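Local coordinates for type IV pilus assembly protein PilF (Pseudomonas aeruginosa, PDB 2HO1), which is an outer-membrane lipoprotein with six TPR motifs that binds PilQ and is essential for its outer membrane localization and assembly into the dodecameric secretin of type IV pili, at residues Q82-R95 against N110-E123. Sequence-based numbering, arbitrary orientation.
Sequences QTEMEPKLADEEYR and NYGGFLYEQKRYEE
Helix 87-95, whose Tyr-94 lies on Tyr-111, runs nearly antiparallel to helix 110-117, the axes at 154° and 10.6 Å apart at closest approach, packing the assigned TPR 2 against TPR 3 in the superhelix. Phe-114 enters as a knob into the hole formed by Gln-82, Ala-90, Asp-91 and Tyr-94; its CG stands anti to the backbone N (chi1 166°), which carries the ring across to the methyl of Ala-90, a side chain short enough to admit it. CZ touches CB of Pro-87, the first residue of its helix, where proline, lacking an N-H, costs the helix no hydrogen bond. The Tyr-94 and Tyr-111 rings are nearly parallel but slid apart, with little overlap, so an aliphatic carbon lies over one face of each ring in CH-pi contact: CA of Tyr-111 sits 3.8 Å from the Tyr-94 ring centroid, and CB of Tyr-94 lies over the Tyr-111 ring. The hydroxyl of buried Tyr-94 donates to Gln-82 OE1 in the plane of that carbonyl, while Gln-82 NE2 bonds to Glu-117 OE1 (3.1 Å) and, through a water, to Asn-110 O. At the other flank, Arg-120 holds Glu-123 side-on through NE and NH2, which probably helps present Arg-120 NH1 to Asp-91. Asp-91, gripped also by Arg-95 NE at OD2, receives Tyr-111 OH (2.6 Å) and Arg-120 NH1 (2.9 Å) on OD1 from opposite faces of its carboxylate.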
loop_
_atom_site.group_PDB
_atom_site.type_symbol
_atom_site.label_atom_id
_atom_site.label_comp_id
_atom_site.label_asym_id
_atom_site.label_seq_id
_atom_site.Cartn_x
_atom_site.Cartn_y
_atom_site.Cartn_z
ATOM N N GLN A 82 -5.663 -7.982 -23.583
ATOM C CA GLN A 82 -4.702 -8.692 -22.754
ATOM C C GLN A 82 -4.780 -10.158 -23.112
ATOM O O GLN A 82 -3.770 -10.831 -23.246
ATOM C CB GLN A 82 -5.060 -8.471 -21.275
ATOM C CG GLN A 82 -4.406 -9.397 -20.258
ATOM C CD GLN A 82 -4.806 -9.006 -18.818
ATOM O OE1 GLN A 82 -5.704 -8.176 -18.616
ATOM N NE2 GLN A 82 -4.147 -9.597 -17.835
ATOM N N THR A 83 -5.997 -10.656 -23.258
ATOM C CA THR A 83 -6.213 -12.049 -23.622
ATOM C C THR A 83 -5.645 -12.347 -25.040
ATOM O O THR A 83 -5.133 -13.437 -25.297
ATOM C CB THR A 83 -7.728 -12.383 -23.584
ATOM O OG1 THR A 83 -8.249 -12.066 -22.278
ATOM C CG2 THR A 83 -7.965 -13.881 -23.906
ATOM N N GLU A 84 -5.753 -11.387 -25.954
ATOM C CA GLU A 84 -5.209 -11.564 -27.315
ATOM C C GLU A 84 -3.723 -11.223 -27.442
ATOM O O GLU A 84 -3.224 -11.062 -28.555
ATOM C CB GLU A 84 -5.930 -10.693 -28.317
ATOM C CG GLU A 84 -7.399 -10.936 -28.399
ATOM C CD GLU A 84 -8.048 -10.043 -29.422
ATOM O OE1 GLU A 84 -7.540 -8.918 -29.666
ATOM O OE2 GLU A 84 -9.077 -10.471 -29.973
HETATM N N MSE A 85 -3.044 -11.087 -26.309
HETATM C CA MSE A 85 -1.620 -10.763 -26.291
HETATM C C MSE A 85 -1.274 -9.497 -27.070
HETATM O O MSE A 85 -0.322 -9.472 -27.853
HETATM C CB MSE A 85 -0.804 -11.933 -26.829
HETATM C CG MSE A 85 -0.968 -13.205 -26.004
HETATM SE SE MSE A 85 -0.328 -13.022 -24.190
HETATM C CE MSE A 85 1.472 -13.663 -24.426
ATOM N N GLU A 86 -2.068 -8.456 -26.855
ATOM C CA GLU A 86 -1.840 -7.155 -27.484
ATOM C C GLU A 86 -1.616 -6.243 -26.281
ATOM O O GLU A 86 -2.481 -5.463 -25.921
ATOM C CB GLU A 86 -3.067 -6.707 -28.282
ATOM C CG GLU A 86 -3.273 -7.459 -29.623
ATOM C CD GLU A 86 -2.268 -6.988 -30.695
ATOM O OE1 GLU A 86 -1.600 -5.943 -30.466
ATOM O OE2 GLU A 86 -2.168 -7.648 -31.754
ATOM N N PRO A 87 -0.435 -6.343 -25.636
ATOM C CA PRO A 87 -0.138 -5.514 -24.458
ATOM C C PRO A 87 -0.216 -3.995 -24.619
ATOM O O PRO A 87 -0.641 -3.308 -23.681
ATOM C CB PRO A 87 1.230 -6.016 -24.015
ATOM C CG PRO A 87 1.889 -6.422 -25.305
ATOM C CD PRO A 87 0.725 -7.166 -26.003
ATOM N N LYS A 88 0.144 -3.442 -25.782
ATOM C CA LYS A 88 0.060 -1.983 -25.941
ATOM C C LYS A 88 -1.373 -1.525 -25.871
ATOM O O LYS A 88 -1.689 -0.507 -25.228
ATOM C CB LYS A 88 0.650 -1.497 -27.283
ATOM C CG LYS A 88 2.146 -1.315 -27.283
ATOM C CD LYS A 88 2.483 0.075 -26.766
ATOM C CE LYS A 88 3.933 0.165 -26.296
ATOM N NZ LYS A 88 4.876 -0.407 -27.289
ATOM N N LEU A 89 -2.247 -2.249 -26.563
ATOM C CA LEU A 89 -3.669 -1.909 -26.583
ATOM C C LEU A 89 -4.288 -2.129 -25.202
ATOM O O LEU A 89 -5.087 -1.320 -24.734
ATOM C CB LEU A 89 -4.416 -2.752 -27.629
ATOM C CG LEU A 89 -3.841 -2.668 -29.063
ATOM C CD1 LEU A 89 -4.807 -3.386 -30.054
ATOM C CD2 LEU A 89 -3.658 -1.187 -29.471
ATOM N N ALA A 90 -3.924 -3.228 -24.561
ATOM C CA ALA A 90 -4.474 -3.522 -23.237
ATOM C C ALA A 90 -4.082 -2.406 -22.262
ATOM O O ALA A 90 -4.938 -1.875 -21.560
ATOM C CB ALA A 90 -3.963 -4.884 -22.741
ATOM N N ASP A 91 -2.796 -2.034 -22.255
ATOM C CA ASP A 91 -2.283 -0.982 -21.384
ATOM C C ASP A 91 -3.046 0.328 -21.600
ATOM O O ASP A 91 -3.441 1.024 -20.641
ATOM C CB ASP A 91 -0.787 -0.720 -21.644
ATOM C CG ASP A 91 -0.181 0.205 -20.607
ATOM O OD1 ASP A 91 0.218 -0.308 -19.544
ATOM O OD2 ASP A 91 -0.134 1.434 -20.832
ATOM N N GLU A 92 -3.248 0.679 -22.864
ATOM C CA GLU A 92 -3.974 1.912 -23.164
ATOM C C GLU A 92 -5.435 1.871 -22.642
ATOM O O GLU A 92 -5.987 2.895 -22.207
ATOM C CB GLU A 92 -4.000 2.138 -24.667
ATOM C CG GLU A 92 -4.719 3.397 -25.096
ATOM C CD GLU A 92 -4.654 3.565 -26.597
ATOM O OE1 GLU A 92 -5.527 3.040 -27.305
ATOM O OE2 GLU A 92 -3.698 4.198 -27.067
ATOM N N GLU A 93 -6.066 0.709 -22.719
ATOM C CA GLU A 93 -7.440 0.605 -22.254
ATOM C C GLU A 93 -7.492 0.603 -20.725
ATOM O O GLU A 93 -8.412 1.152 -20.140
ATOM C CB GLU A 93 -8.100 -0.640 -22.819
ATOM C CG GLU A 93 -8.530 -0.507 -24.290
ATOM C CD GLU A 93 -9.460 0.680 -24.534
ATOM O OE1 GLU A 93 -10.441 0.866 -23.771
ATOM O OE2 GLU A 93 -9.221 1.429 -25.505
ATOM N N TYR A 94 -6.522 -0.049 -20.085
ATOM C CA TYR A 94 -6.440 -0.024 -18.634
ATOM C C TYR A 94 -6.269 1.405 -18.140
ATOM O O TYR A 94 -6.892 1.807 -17.163
ATOM C CB TYR A 94 -5.301 -0.913 -18.134
ATOM C CG TYR A 94 -5.706 -2.346 -17.864
ATOM C CD1 TYR A 94 -6.807 -2.640 -17.072
ATOM C CD2 TYR A 94 -4.987 -3.404 -18.399
ATOM C CE1 TYR A 94 -7.179 -3.944 -16.823
ATOM C CE2 TYR A 94 -5.351 -4.711 -18.154
ATOM C CZ TYR A 94 -6.448 -4.976 -17.365
ATOM O OH TYR A 94 -6.813 -6.276 -17.118
ATOM N N ARG A 95 -5.448 2.187 -18.831
ATOM C CA ARG A 95 -5.246 3.570 -18.434
ATOM C C ARG A 95 -6.478 4.427 -18.671
ATOM O O ARG A 95 -6.767 5.312 -17.874
ATOM C CB ARG A 95 -4.028 4.172 -19.143
ATOM C CG ARG A 95 -2.719 3.594 -18.671
ATOM C CD ARG A 95 -1.603 4.375 -19.306
ATOM N NE ARG A 95 -0.301 3.731 -19.290
ATOM C CZ ARG A 95 0.506 3.643 -18.232
ATOM N NH1 ARG A 95 0.142 4.148 -17.050
ATOM N NH2 ARG A 95 1.713 3.094 -18.373
ATOM N N ASN A 110 -6.898 -5.629 -11.666
ATOM C CA ASN A 110 -6.769 -6.284 -12.958
ATOM C C ASN A 110 -5.538 -5.712 -13.701
ATOM O O ASN A 110 -4.775 -6.459 -14.320
ATOM C CB ASN A 110 -8.018 -6.052 -13.810
ATOM C CG ASN A 110 -9.237 -6.864 -13.317
ATOM O OD1 ASN A 110 -9.091 -7.802 -12.552
ATOM N ND2 ASN A 110 -10.423 -6.502 -13.772
ATOM N N TYR A 111 -5.364 -4.392 -13.653
ATOM C CA TYR A 111 -4.228 -3.766 -14.312
ATOM C C TYR A 111 -2.890 -4.193 -13.662
ATOM O O TYR A 111 -1.921 -4.544 -14.366
ATOM C CB TYR A 111 -4.405 -2.235 -14.327
ATOM C CG TYR A 111 -3.340 -1.443 -15.112
ATOM C CD1 TYR A 111 -2.682 -1.999 -16.231
ATOM C CD2 TYR A 111 -3.046 -0.116 -14.771
ATOM C CE1 TYR A 111 -1.765 -1.238 -16.982
ATOM C CE2 TYR A 111 -2.141 0.651 -15.515
ATOM C CZ TYR A 111 -1.498 0.080 -16.621
ATOM O OH TYR A 111 -0.542 0.824 -17.298
ATOM N N GLY A 112 -2.827 -4.189 -12.331
ATOM C CA GLY A 112 -1.604 -4.622 -11.676
ATOM C C GLY A 112 -1.281 -6.076 -11.986
ATOM O O GLY A 112 -0.085 -6.485 -12.059
ATOM N N GLY A 113 -2.342 -6.868 -12.158
ATOM C CA GLY A 113 -2.161 -8.275 -12.514
ATOM C C GLY A 113 -1.540 -8.314 -13.928
ATOM O O GLY A 113 -0.625 -9.095 -14.211
ATOM N N PHE A 114 -2.040 -7.445 -14.803
ATOM C CA PHE A 114 -1.548 -7.342 -16.195
ATOM C C PHE A 114 -0.065 -6.933 -16.138
ATOM O O PHE A 114 0.801 -7.567 -16.773
ATOM C CB PHE A 114 -2.355 -6.283 -16.961
ATOM C CG PHE A 114 -1.727 -5.866 -18.275
ATOM C CD1 PHE A 114 -1.666 -6.756 -19.353
ATOM C CD2 PHE A 114 -1.166 -4.599 -18.422
ATOM C CE1 PHE A 114 -1.051 -6.384 -20.570
ATOM C CE2 PHE A 114 -0.551 -4.218 -19.613
ATOM C CZ PHE A 114 -0.494 -5.113 -20.695
ATOM N N LEU A 115 0.221 -5.884 -15.367
ATOM C CA LEU A 115 1.591 -5.399 -15.230
ATOM C C LEU A 115 2.542 -6.488 -14.754
ATOM O O LEU A 115 3.679 -6.567 -15.226
ATOM C CB LEU A 115 1.652 -4.176 -14.311
ATOM C CG LEU A 115 0.962 -2.963 -14.943
ATOM C CD1 LEU A 115 0.749 -1.887 -13.876
ATOM C CD2 LEU A 115 1.794 -2.440 -16.144
ATOM N N TYR A 116 2.072 -7.333 -13.838
ATOM C CA TYR A 116 2.860 -8.452 -13.307
ATOM C C TYR A 116 3.201 -9.453 -14.453
ATOM O O TYR A 116 4.335 -9.912 -14.573
ATOM C CB TYR A 116 2.064 -9.161 -12.206
ATOM C CG TYR A 116 2.616 -10.504 -11.747
ATOM C CD1 TYR A 116 3.777 -10.574 -10.985
ATOM C CD2 TYR A 116 1.986 -11.695 -12.087
ATOM C CE1 TYR A 116 4.298 -11.786 -10.576
ATOM C CE2 TYR A 116 2.502 -12.930 -11.677
ATOM C CZ TYR A 116 3.660 -12.957 -10.924
ATOM O OH TYR A 116 4.201 -14.141 -10.504
ATOM N N GLU A 117 2.212 -9.793 -15.275
ATOM C CA GLU A 117 2.421 -10.696 -16.404
ATOM C C GLU A 117 3.405 -10.090 -17.406
ATOM O O GLU A 117 4.115 -10.815 -18.093
ATOM C CB GLU A 117 1.099 -10.953 -17.124
ATOM C CG GLU A 117 0.153 -11.861 -16.390
ATOM C CD GLU A 117 -1.273 -11.795 -16.921
ATOM O OE1 GLU A 117 -1.502 -11.260 -18.032
ATOM O OE2 GLU A 117 -2.175 -12.288 -16.214
ATOM N N GLN A 118 3.420 -8.760 -17.506
ATOM C CA GLN A 118 4.315 -8.062 -18.418
ATOM C C GLN A 118 5.679 -7.812 -17.799
ATOM O O GLN A 118 6.519 -7.174 -18.397
ATOM C CB GLN A 118 3.712 -6.722 -18.792
ATOM C CG GLN A 118 2.411 -6.848 -19.511
ATOM C CD GLN A 118 2.602 -7.398 -20.877
ATOM O OE1 GLN A 118 3.388 -6.843 -21.667
ATOM N NE2 GLN A 118 1.894 -8.492 -21.188
ATOM N N LYS A 119 5.868 -8.278 -16.576
ATOM C CA LYS A 119 7.129 -8.127 -15.852
ATOM C C LYS A 119 7.490 -6.684 -15.501
ATOM O O LYS A 119 8.643 -6.354 -15.317
ATOM C CB LYS A 119 8.247 -8.840 -16.630
ATOM C CG LYS A 119 7.785 -10.254 -17.064
ATOM C CD LYS A 119 8.918 -11.250 -17.362
ATOM C CE LYS A 119 8.350 -12.555 -17.984
ATOM N NZ LYS A 119 7.310 -13.267 -17.139
ATOM N N ARG A 120 6.474 -5.831 -15.398
ATOM C CA ARG A 120 6.660 -4.432 -15.039
ATOM C C ARG A 120 6.328 -4.368 -13.548
ATOM O O ARG A 120 5.381 -3.714 -13.142
ATOM C CB ARG A 120 5.706 -3.546 -15.850
ATOM C CG ARG A 120 6.095 -3.435 -17.354
ATOM C CD ARG A 120 4.981 -2.925 -18.243
ATOM N NE ARG A 120 4.560 -1.562 -17.913
ATOM C CZ ARG A 120 3.511 -0.972 -18.469
ATOM N NH1 ARG A 120 2.800 -1.615 -19.389
ATOM N NH2 ARG A 120 3.112 0.221 -18.052
ATOM N N TYR A 121 7.145 -5.038 -12.749
ATOM C CA TYR A 121 6.934 -5.150 -11.312
ATOM C C TYR A 121 6.784 -3.874 -10.505
ATOM O O TYR A 121 5.909 -3.787 -9.635
ATOM C CB TYR A 121 8.038 -6.005 -10.737
ATOM C CG TYR A 121 8.178 -7.297 -11.495
ATOM C CD1 TYR A 121 7.090 -8.147 -11.649
ATOM C CD2 TYR A 121 9.418 -7.683 -12.047
ATOM C CE1 TYR A 121 7.216 -9.358 -12.327
ATOM C CE2 TYR A 121 9.559 -8.891 -12.728
ATOM C CZ TYR A 121 8.459 -9.725 -12.867
ATOM O OH TYR A 121 8.567 -10.910 -13.558
ATOM N N GLU A 122 7.622 -2.881 -10.766
ATOM C CA GLU A 122 7.498 -1.637 -10.014
ATOM C C GLU A 122 6.120 -1.028 -10.234
ATOM O O GLU A 122 5.455 -0.602 -9.295
ATOM C CB GLU A 122 8.576 -0.647 -10.417
ATOM N N GLU A 123 5.681 -0.991 -11.476
ATOM C CA GLU A 123 4.387 -0.416 -11.759
ATOM C C GLU A 123 3.246 -1.284 -11.227
ATOM O O GLU A 123 2.256 -0.749 -10.759
ATOM C CB GLU A 123 4.227 -0.176 -13.265
ATOM C CG GLU A 123 5.194 0.872 -13.837
ATOM C CD GLU A 123 5.266 0.787 -15.361
ATOM O OE1 GLU A 123 6.032 -0.038 -15.878
ATOM O OE2 GLU A 123 4.533 1.512 -16.042
HETATM O O HOH W 1 -5.211 -9.152 -15.073
HETATM O O HOH W 2 3.199 3.968 -15.392
#